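Local coordinates for coat protein (Leviviridae sp., PDB 6YFR) that forms the icosahedral shell of an uncultured single-stranded RNA bacteriophage and self-assembles into virus-like particles, probably binding the packaged genome as other levivirus coat proteins do, at residues L3-Y8 / T19-T23; I52-I58 / W70-E76; A106-N110 / L119-P123. All coordinates share one frame; numbering follows the deposited sequence.

Interaction 1: L3-Y8 / T19-T23; sequences LPVTQY and TWNVT
Leu3 touches Val22 through its CD1 branch, which meets CG2 of that valine at 4.0 Å. Pro4 comes next. Its carbonyl O accepts the N-H of Thr23 at 2.9 Å, with the donor standing 36° out of the carbonyl plane. The hydroxyl of Thr23 adds a weak bond to the same oxygen. Val5 forms a non-hydrogen-bonded antiparallel pair with Val22. Its CG1 rests against Val22 CG2, and its CB lies against CB of Trp20. Thr6 and Asn21 form the hydrogen-bonded pair. Thr6 N bonds to Asn21 O and Asn21 N to Thr6 O, each at 2.9 Å. Beyond the strand, the methyl CG2 of Thr23 sits against OG1 and CG2 of Thr6. Gln7 lies alongside Trp20, with its amide plane 26° from the ring plane. Gln7 CG stands over the five-membered ring of Trp20, 4.3 Å from its centroid, in a CH-pi contact. Gln7 OE1 lies over the same ring system, offset toward the rim, 3.3 Å from Trp20 CZ2. At the corner, Tyr8 gives its N-H to Thr19 O. Its CG is anti to the backbone N (chi1 169°), which lays one ring face under Asn21 ND2, 3.4 Å from Tyr8 CG. Thr19 OG1 lies at the ring edge. These residues join strands 5-9 and 16-22 as the N-terminal beta hairpin of the levivirus coat fold. Strand 5-9 is outermost within the chain, while strand 34-41 flanks 16-22 on its other side. Phe104, on helix 90-107 of a second subunit, packs on Val5 and meets the Trp20 ring edge-to-face.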
loop_
_atom_site.group_PDB
_atom_site.type_symbol
_atom_site.label_atom_id
_atom_site.label_comp_id
_atom_site.label_asym_id
_atom_site.label_seq_id
_atom_site.Cartn_x
_atom_site.Cartn_y
_atom_site.Cartn_z
ATOM N N LEU A 3 43.799 56.691 43.491
ATOM C CA LEU A 3 44.937 55.920 43.007
ATOM C C LEU A 3 45.746 56.740 42.002
ATOM O O LEU A 3 45.175 57.515 41.229
ATOM C CB LEU A 3 44.465 54.620 42.357
ATOM C CG LEU A 3 43.843 53.580 43.288
ATOM C CD1 LEU A 3 43.300 52.400 42.497
ATOM C CD2 LEU A 3 44.869 53.113 44.302
ATOM N N PRO A 4 47.070 56.597 41.996
ATOM C CA PRO A 4 47.886 57.298 40.999
ATOM C C PRO A 4 47.791 56.616 39.643
ATOM O O PRO A 4 47.836 55.387 39.539
ATOM C CB PRO A 4 49.302 57.200 41.576
ATOM C CG PRO A 4 49.284 55.912 42.351
ATOM C CD PRO A 4 47.890 55.794 42.922
ATOM N N VAL A 5 47.658 57.426 38.593
ATOM C CA VAL A 5 47.438 56.904 37.251
ATOM C C VAL A 5 48.325 57.630 36.251
ATOM O O VAL A 5 48.700 58.791 36.443
ATOM C CB VAL A 5 45.957 57.018 36.822
ATOM C CG1 VAL A 5 45.072 56.158 37.710
ATOM C CG2 VAL A 5 45.505 58.470 36.866
ATOM N N THR A 6 48.668 56.923 35.178
ATOM C CA THR A 6 49.271 57.521 33.993
ATOM C C THR A 6 48.503 57.055 32.769
ATOM O O THR A 6 48.068 55.901 32.704
ATOM C CB THR A 6 50.753 57.147 33.835
ATOM O OG1 THR A 6 50.898 55.723 33.934
ATOM C CG2 THR A 6 51.602 57.835 34.898
ATOM N N GLN A 7 48.332 57.956 31.805
ATOM C CA GLN A 7 47.547 57.631 30.623
ATOM C C GLN A 7 48.286 56.610 29.768
ATOM O O GLN A 7 49.377 56.888 29.262
ATOM C CB GLN A 7 47.253 58.892 29.821
ATOM C CG GLN A 7 46.206 58.681 28.749
ATOM C CD GLN A 7 45.374 59.919 28.513
ATOM O OE1 GLN A 7 44.146 59.873 28.583
ATOM N NE2 GLN A 7 46.037 61.037 28.229
ATOM N N TYR A 8 47.682 55.432 29.607
ATOM C CA TYR A 8 48.233 54.338 28.813
ATOM C C TYR A 8 47.804 54.426 27.350
ATOM O O TYR A 8 48.654 54.522 26.459
ATOM C CB TYR A 8 47.819 52.999 29.439
ATOM C CG TYR A 8 48.076 51.759 28.606
ATOM C CD1 TYR A 8 49.368 51.364 28.275
ATOM C CD2 TYR A 8 47.017 50.962 28.184
ATOM C CE1 TYR A 8 49.594 50.218 27.520
ATOM C CE2 TYR A 8 47.228 49.820 27.435
ATOM C CZ TYR A 8 48.517 49.449 27.107
ATOM O OH TYR A 8 48.719 48.310 26.362
ATOM N N THR A 19 42.246 55.061 28.203
ATOM C CA THR A 19 42.574 54.253 29.373
ATOM C C THR A 19 43.787 54.808 30.106
ATOM O O THR A 19 44.773 55.219 29.488
ATOM C CB THR A 19 42.839 52.782 29.001
ATOM O OG1 THR A 19 44.001 52.695 28.170
ATOM C CG2 THR A 19 41.647 52.180 28.271
ATOM N N TRP A 20 43.690 54.809 31.433
ATOM C CA TRP A 20 44.786 55.098 32.343
ATOM C C TRP A 20 45.134 53.833 33.115
ATOM O O TRP A 20 44.244 53.057 33.486
ATOM C CB TRP A 20 44.413 56.194 33.343
ATOM C CG TRP A 20 44.080 57.516 32.743
ATOM C CD1 TRP A 20 44.875 58.623 32.717
ATOM C CD2 TRP A 20 42.856 57.884 32.098
ATOM N NE1 TRP A 20 44.226 59.659 32.090
ATOM C CE2 TRP A 20 42.984 59.231 31.701
ATOM C CE3 TRP A 20 41.668 57.208 31.812
ATOM C CZ2 TRP A 20 41.970 59.911 31.034
ATOM C CZ3 TRP A 20 40.661 57.888 31.149
ATOM C CH2 TRP A 20 40.818 59.225 30.770
ATOM N N ASN A 21 46.423 53.634 33.366
ATOM C CA ASN A 21 46.896 52.543 34.203
ATOM C C ASN A 21 47.265 53.072 35.582
ATOM O O ASN A 21 47.821 54.169 35.711
ATOM C CB ASN A 21 48.110 51.843 33.581
ATOM C CG ASN A 21 47.743 50.965 32.401
ATOM O OD1 ASN A 21 46.567 50.732 32.122
ATOM N ND2 ASN A 21 48.758 50.462 31.706
ATOM N N VAL A 22 46.947 52.282 36.605
ATOM C CA VAL A 22 47.341 52.592 37.975
ATOM C C VAL A 22 48.814 52.254 38.147
ATOM O O VAL A 22 49.235 51.117 37.904
ATOM C CB VAL A 22 46.478 51.816 38.979
ATOM C CG1 VAL A 22 47.035 51.971 40.383
ATOM C CG2 VAL A 22 45.044 52.281 38.909
ATOM N N THR A 23 49.601 53.233 38.572
ATOM C CA THR A 23 51.040 53.049 38.689
ATOM C C THR A 23 51.395 52.398 40.021
ATOM O O THR A 23 50.665 52.514 41.008
ATOM C CB THR A 23 51.771 54.385 38.557
ATOM O OG1 THR A 23 51.273 55.295 39.547
ATOM C CG2 THR A 23 51.576 54.987 37.154
#

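Interaction 2: I52-I58 / W70-E76; sequences ISVYYYI and WDTIRCE
Tyr55 and Tyr57 both hold CG anti to the carbonyl carbon (chi1 near -52° in both), which lays their rings beside residues of 70-76 on the same face of the sheet. The Tyr57 ring runs side by side with Thr72. The threonine OG1 meets the ring edge, 3.3 Å from Tyr57 CD1. Tyr55 turns its edge to the extended chain of Arg74. This arginine is poorly ordered, so its far end is less certain; as modelled, its NE lies 3.4 Å from Tyr55 CE1. Glu76 is bent at chi2. Its carboxylate comes near Tyr55 OH, but its exact place is doubtful.

Strands 47-59 and 70-82 make an antiparallel hairpin at one side of the coat protein sheet. Three hydrogen-bonded pairs link the backbones: Val54 with Cys75, Tyr56 with Ile73 and Ile58 with Asp71. Most of these bonds are nearly straight, but Asp71 N to Ile58 O is bent to 131° at the hydrogen. Cys75 and Glu76 also pair with an antiparallel strand of a second subunit, so the sheet continues across the interface.

The face with Val54, Tyr56, Ile58, Ile73 and Cys75 is mostly apolar; Asp71 also lies on it. Ile58 CG2 packs on Ile73 CG1 at 4.1 Å. Val54 and Cys75 meet through their CB atoms at 4.3 Å.

At the start of strand 70-82, Trp70 lies beside Tyr57 and Ile58. Its ring edge faces the carbonyl O of Tyr57, 3.9 Å from Trp70 CZ3.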
loop_
_atom_site.group_PDB
_atom_site.type_symbol
_atom_site.label_atom_id
_atom_site.label_comp_id
_atom_site.label_asym_id
_atom_site.label_seq_id
_atom_site.Cartn_x
_atom_site.Cartn_y
_atom_site.Cartn_z
ATOM N N ILE A 52 32.677 56.141 32.898
ATOM C CA ILE A 52 33.956 55.944 33.572
ATOM C C ILE A 52 33.900 54.601 34.287
ATOM O O ILE A 52 32.907 54.289 34.953
ATOM C CB ILE A 52 34.276 57.074 34.570
ATOM C CG1 ILE A 52 34.230 58.444 33.895
ATOM C CG2 ILE A 52 35.645 56.855 35.203
ATOM C CD1 ILE A 52 35.491 58.792 33.146
ATOM N N SER A 53 34.963 53.813 34.159
ATOM C CA SER A 53 35.009 52.477 34.731
ATOM C C SER A 53 36.352 52.262 35.406
ATOM O O SER A 53 37.400 52.479 34.792
ATOM C CB SER A 53 34.781 51.413 33.655
ATOM O OG SER A 53 33.526 51.597 33.020
ATOM N N VAL A 54 36.324 51.841 36.663
ATOM C CA VAL A 54 37.530 51.519 37.412
ATOM C C VAL A 54 37.511 50.023 37.676
ATOM O O VAL A 54 36.615 49.518 38.370
ATOM C CB VAL A 54 37.622 52.319 38.719
ATOM C CG1 VAL A 54 38.890 51.951 39.461
ATOM C CG2 VAL A 54 37.583 53.808 38.426
ATOM N N TYR A 55 38.486 49.318 37.101
ATOM C CA TYR A 55 38.675 47.887 37.310
ATOM C C TYR A 55 39.937 47.711 38.145
ATOM O O TYR A 55 41.043 47.992 37.668
ATOM C CB TYR A 55 38.802 47.148 35.978
ATOM C CG TYR A 55 37.699 47.437 34.985
ATOM C CD1 TYR A 55 36.437 46.882 35.137
ATOM C CD2 TYR A 55 37.928 48.250 33.881
ATOM C CE1 TYR A 55 35.427 47.137 34.226
ATOM C CE2 TYR A 55 36.925 48.510 32.963
ATOM C CZ TYR A 55 35.677 47.952 33.141
ATOM O OH TYR A 55 34.676 48.210 32.232
ATOM N N TYR A 56 39.779 47.252 39.388
ATOM C CA TYR A 56 40.915 46.968 40.262
ATOM C C TYR A 56 40.975 45.461 40.484
ATOM O O TYR A 56 40.091 44.886 41.126
ATOM C CB TYR A 56 40.797 47.712 41.590
ATOM C CG TYR A 56 42.075 47.707 42.400
ATOM C CD1 TYR A 56 42.979 48.756 42.310
ATOM C CD2 TYR A 56 42.377 46.652 43.253
ATOM C CE1 TYR A 56 44.151 48.756 43.047
ATOM C CE2 TYR A 56 43.546 46.645 43.995
ATOM C CZ TYR A 56 44.430 47.698 43.886
ATOM O OH TYR A 56 45.595 47.696 44.621
ATOM N N TYR A 57 42.014 44.825 39.954
ATOM C CA TYR A 57 42.169 43.381 40.056
ATOM C C TYR A 57 42.941 43.056 41.328
ATOM O O TYR A 57 44.073 43.521 41.510
ATOM C CB TYR A 57 42.876 42.833 38.819
ATOM C CG TYR A 57 42.226 43.269 37.526
ATOM C CD1 TYR A 57 41.034 42.696 37.097
ATOM C CD2 TYR A 57 42.798 44.260 36.738
ATOM C CE1 TYR A 57 40.431 43.095 35.915
ATOM C CE2 TYR A 57 42.204 44.665 35.553
ATOM C CZ TYR A 57 41.022 44.079 35.146
ATOM O OH TYR A 57 40.430 44.480 33.970
ATOM N N ILE A 58 42.331 42.263 42.203
ATOM C CA ILE A 58 42.892 41.981 43.521
ATOM C C ILE A 58 42.884 40.471 43.746
ATOM O O ILE A 58 41.896 39.796 43.413
ATOM C CB ILE A 58 42.119 42.741 44.615
ATOM C CG1 ILE A 58 42.773 42.573 45.986
ATOM C CG2 ILE A 58 40.652 42.315 44.655
ATOM C CD1 ILE A 58 42.153 43.451 47.055
ATOM N N TRP A 70 41.547 35.704 41.020
ATOM C CA TRP A 70 41.627 37.148 40.830
ATOM C C TRP A 70 40.215 37.719 40.816
ATOM O O TRP A 70 39.480 37.556 39.838
ATOM C CB TRP A 70 42.381 37.484 39.554
ATOM C CG TRP A 70 43.837 37.251 39.696
ATOM C CD1 TRP A 70 44.514 36.109 39.401
ATOM C CD2 TRP A 70 44.804 38.176 40.200
ATOM N NE1 TRP A 70 45.851 36.267 39.677
ATOM C CE2 TRP A 70 46.055 37.527 40.172
ATOM C CE3 TRP A 70 44.737 39.492 40.665
ATOM C CZ2 TRP A 70 47.228 38.152 40.587
ATOM C CZ3 TRP A 70 45.903 40.110 41.081
ATOM C CH2 TRP A 70 47.131 39.438 41.041
ATOM N N ASP A 71 39.839 38.374 41.910
ATOM C CA ASP A 71 38.580 39.090 41.953
ATOM C C ASP A 71 38.769 40.482 41.357
ATOM O O ASP A 71 39.887 40.996 41.252
ATOM C CB ASP A 71 38.065 39.189 43.389
ATOM C CG ASP A 71 38.002 37.839 44.081
ATOM O OD1 ASP A 71 37.513 36.870 43.462
ATOM O OD2 ASP A 71 38.447 37.748 45.246
ATOM N N THR A 72 37.658 41.090 40.959
ATOM C CA THR A 72 37.671 42.418 40.365
ATOM C C THR A 72 36.758 43.329 41.168
ATOM O O THR A 72 35.562 43.048 41.307
ATOM C CB THR A 72 37.228 42.375 38.902
ATOM O OG1 THR A 72 38.098 41.510 38.164
ATOM C CG2 THR A 72 37.272 43.765 38.297
ATOM N N ILE A 73 37.325 44.402 41.711
ATOM C CA ILE A 73 36.538 45.495 42.271
ATOM C C ILE A 73 36.179 46.420 41.112
ATOM O O ILE A 73 37.060 47.039 40.504
ATOM C CB ILE A 73 37.304 46.239 43.368
ATOM C CG1 ILE A 73 37.794 45.249 44.427
ATOM C CG2 ILE A 73 36.424 47.294 44.004
ATOM C CD1 ILE A 73 38.626 45.884 45.518
ATOM N N ARG A 74 34.894 46.480 40.778
ATOM C CA ARG A 74 34.400 47.261 39.652
ATOM C C ARG A 74 33.603 48.450 40.160
ATOM O O ARG A 74 32.721 48.298 41.018
ATOM C CB ARG A 74 33.521 46.418 38.724
ATOM C CG ARG A 74 34.270 45.723 37.611
ATOM C CD ARG A 74 33.311 45.067 36.632
ATOM N NE ARG A 74 34.021 44.327 35.593
ATOM C CZ ARG A 74 34.381 43.052 35.695
ATOM N NH1 ARG A 74 34.095 42.366 36.795
ATOM N NH2 ARG A 74 35.026 42.461 34.699
ATOM N N CYS A 75 33.912 49.626 39.619
ATOM C CA CYS A 75 33.150 50.839 39.895
ATOM C C CYS A 75 32.797 51.499 38.570
ATOM O O CYS A 75 33.691 51.907 37.821
ATOM C CB CYS A 75 33.944 51.792 40.788
ATOM S SG CYS A 75 33.031 53.257 41.298
ATOM N N GLU A 76 31.501 51.610 38.290
ATOM C CA GLU A 76 31.000 52.093 37.010
ATOM C C GLU A 76 30.213 53.384 37.192
ATOM O O GLU A 76 29.526 53.578 38.199
ATOM C CB GLU A 76 30.096 51.051 36.332
ATOM C CG GLU A 76 30.769 49.726 36.008
ATOM C CD GLU A 76 31.619 49.789 34.752
ATOM O OE1 GLU A 76 31.683 50.870 34.127
ATOM O OE2 GLU A 76 32.218 48.752 34.386
#

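Interaction 3: A106-N110 / L119-P123; sequences AKRRN and LPDNP
Asn122 and Arg108 carry most of this contact, in which the C-terminal tail folds back and packs against the junction between helices 90-107 and 109-114. Arg108 is the N-cap residue of the second helix. The long helix that follows the antiparallel sheet belongs to the levivirus coat fold.

Packing is modest. Leu119 CD1 lies 3.6 Å from Asn110 O. Asp121 sits beside the extended Lys107 chain, with Lys107 CE 3.0 Å from Asp121 OD2.

Backbone and amide bonds form the second set. Asn122 N donates to Lys107 O at 2.8 Å, at the end of the first helix. Asn122 OD1 takes the N-H of Asn110 on a lone pair in the carbonyl plane, at an almost straight 172°. One tail amide thus serves the first turn of the second helix. Its ND2 returns a weak bond to Asn110 OD1, the two amide planes being 45° apart.

Charged groups make up the third. The Arg108 chain bends at chi2 and chi3, which folds the guanidinium back to the tail. NH1 and NH2 both grip the carbonyl O of Leu119 end-on, each at 2.9 Å. Gln37 of a second subunit accepts from Arg108 NE. Asp99 of that subunit holds the Arg109 guanidinium in a salt bridge. Arg108 NH1 also makes a salt bridge with Asp121, meeting OD1 on its anti side at 2.8 Å, with the carboxylate and guanidinium planes 74° apart.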
loop_
_atom_site.group_PDB
_atom_site.type_symbol
_atom_site.label_atom_id
_atom_site.label_comp_id
_atom_site.label_asym_id
_atom_site.label_seq_id
_atom_site.Cartn_x
_atom_site.Cartn_y
_atom_site.Cartn_z
ATOM N N ALA A 106 28.997 61.690 48.073
ATOM C CA ALA A 106 29.475 62.194 49.359
ATOM C C ALA A 106 28.506 61.841 50.481
ATOM O O ALA A 106 28.919 61.359 51.541
ATOM C CB ALA A 106 29.684 63.705 49.284
ATOM N N LYS A 107 27.212 62.053 50.247
ATOM C CA LYS A 107 26.189 61.930 51.278
ATOM C C LYS A 107 26.064 60.499 51.788
ATOM O O LYS A 107 25.865 60.279 52.988
ATOM C CB LYS A 107 24.859 62.416 50.704
ATOM C CG LYS A 107 23.636 62.183 51.560
ATOM C CD LYS A 107 22.379 62.545 50.770
ATOM C CE LYS A 107 21.150 62.598 51.661
ATOM N NZ LYS A 107 19.908 62.909 50.910
ATOM N N ARG A 108 26.188 59.518 50.898
ATOM C CA ARG A 108 25.948 58.120 51.229
ATOM C C ARG A 108 27.220 57.279 51.163
ATOM O O ARG A 108 27.159 56.091 50.846
ATOM C CB ARG A 108 24.891 57.537 50.292
ATOM C CG ARG A 108 23.621 58.363 50.185
ATOM C CD ARG A 108 22.859 58.339 51.495
ATOM N NE ARG A 108 22.579 56.972 51.920
ATOM C CZ ARG A 108 22.321 56.623 53.176
ATOM N NH1 ARG A 108 22.315 57.544 54.133
ATOM N NH2 ARG A 108 22.077 55.354 53.479
ATOM N N ARG A 109 28.376 57.880 51.453
ATOM C CA ARG A 109 29.641 57.165 51.295
ATOM C C ARG A 109 29.700 55.923 52.181
ATOM O O ARG A 109 30.072 54.835 51.722
ATOM C CB ARG A 109 30.811 58.101 51.599
ATOM C CG ARG A 109 32.127 57.380 51.772
ATOM C CD ARG A 109 33.296 58.323 51.569
ATOM N NE ARG A 109 34.483 57.595 51.132
ATOM C CZ ARG A 109 35.559 58.166 50.609
ATOM N NH1 ARG A 109 35.607 59.482 50.459
ATOM N NH2 ARG A 109 36.592 57.419 50.242
ATOM N N ASN A 110 29.345 56.065 53.459
ATOM C CA ASN A 110 29.406 54.920 54.360
ATOM C C ASN A 110 28.433 53.832 53.932
ATOM O O ASN A 110 28.781 52.644 53.930
ATOM C CB ASN A 110 29.112 55.355 55.794
ATOM C CG ASN A 110 30.070 56.416 56.289
ATOM O OD1 ASN A 110 31.206 56.508 55.823
ATOM N ND2 ASN A 110 29.612 57.235 57.230
ATOM N N LEU A 119 22.456 52.969 57.115
ATOM C CA LEU A 119 23.437 53.860 57.715
ATOM C C LEU A 119 23.045 55.312 57.456
ATOM O O LEU A 119 22.598 55.649 56.353
ATOM C CB LEU A 119 24.836 53.593 57.160
ATOM C CG LEU A 119 25.397 52.186 57.364
ATOM C CD1 LEU A 119 26.846 52.126 56.913
ATOM C CD2 LEU A 119 25.264 51.775 58.816
ATOM N N PRO A 120 23.191 56.190 58.441
ATOM C CA PRO A 120 22.857 57.602 58.228
ATOM C C PRO A 120 23.802 58.241 57.223
ATOM O O PRO A 120 24.857 57.703 56.884
ATOM C CB PRO A 120 23.017 58.218 59.620
ATOM C CG PRO A 120 23.987 57.315 60.320
ATOM C CD PRO A 120 23.713 55.934 59.794
ATOM N N ASP A 121 23.396 59.414 56.739
ATOM C CA ASP A 121 24.244 60.182 55.841
ATOM C C ASP A 121 25.605 60.429 56.480
ATOM O O ASP A 121 25.730 60.549 57.702
ATOM C CB ASP A 121 23.598 61.524 55.494
ATOM C CG ASP A 121 22.332 61.377 54.679
ATOM O OD1 ASP A 121 22.140 60.317 54.045
ATOM O OD2 ASP A 121 21.530 62.336 54.667
ATOM N N ASN A 122 26.631 60.487 55.641
ATOM C CA ASN A 122 27.947 60.865 56.124
ATOM C C ASN A 122 27.899 62.288 56.677
ATOM O O ASN A 122 27.202 63.147 56.122
ATOM C CB ASN A 122 28.983 60.771 55.002
ATOM C CG ASN A 122 29.491 59.358 54.793
ATOM O OD1 ASN A 122 28.760 58.480 54.331
ATOM N ND2 ASN A 122 30.757 59.135 55.121
ATOM N N PRO A 123 28.613 62.572 57.774
ATOM C CA PRO A 123 28.672 63.933 58.312
ATOM C C PRO A 123 29.372 64.890 57.353
ATOM O O PRO A 123 30.425 64.571 56.798
ATOM C CB PRO A 123 29.469 63.764 59.607
ATOM C CG PRO A 123 30.278 62.526 59.393
ATOM C CD PRO A 123 29.409 61.625 58.573
ATOM O OXT PRO A 123 28.900 66.000 57.108
#

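In the fold
Interactions 1 and 2 lie in the same antiparallel sheet, at its first and last hairpins, with strand 34-41 between them. Their centres are 13 Å apart, and they touch where Leu3 CD1 packs on Tyr56 CD1 at 3.7 Å. Interaction 3 stands apart at the end of the helical region. Its centre is 28 Å from that of interaction 1 and 22 Å from that of interaction 2. About 10 Å separates its nearest atoms from each. Subunit contacts bring distant parts together: Trp20 of interaction 1 packs on Lys107 of another copy, a residue of interaction 3. All three contacts touch a second subunit.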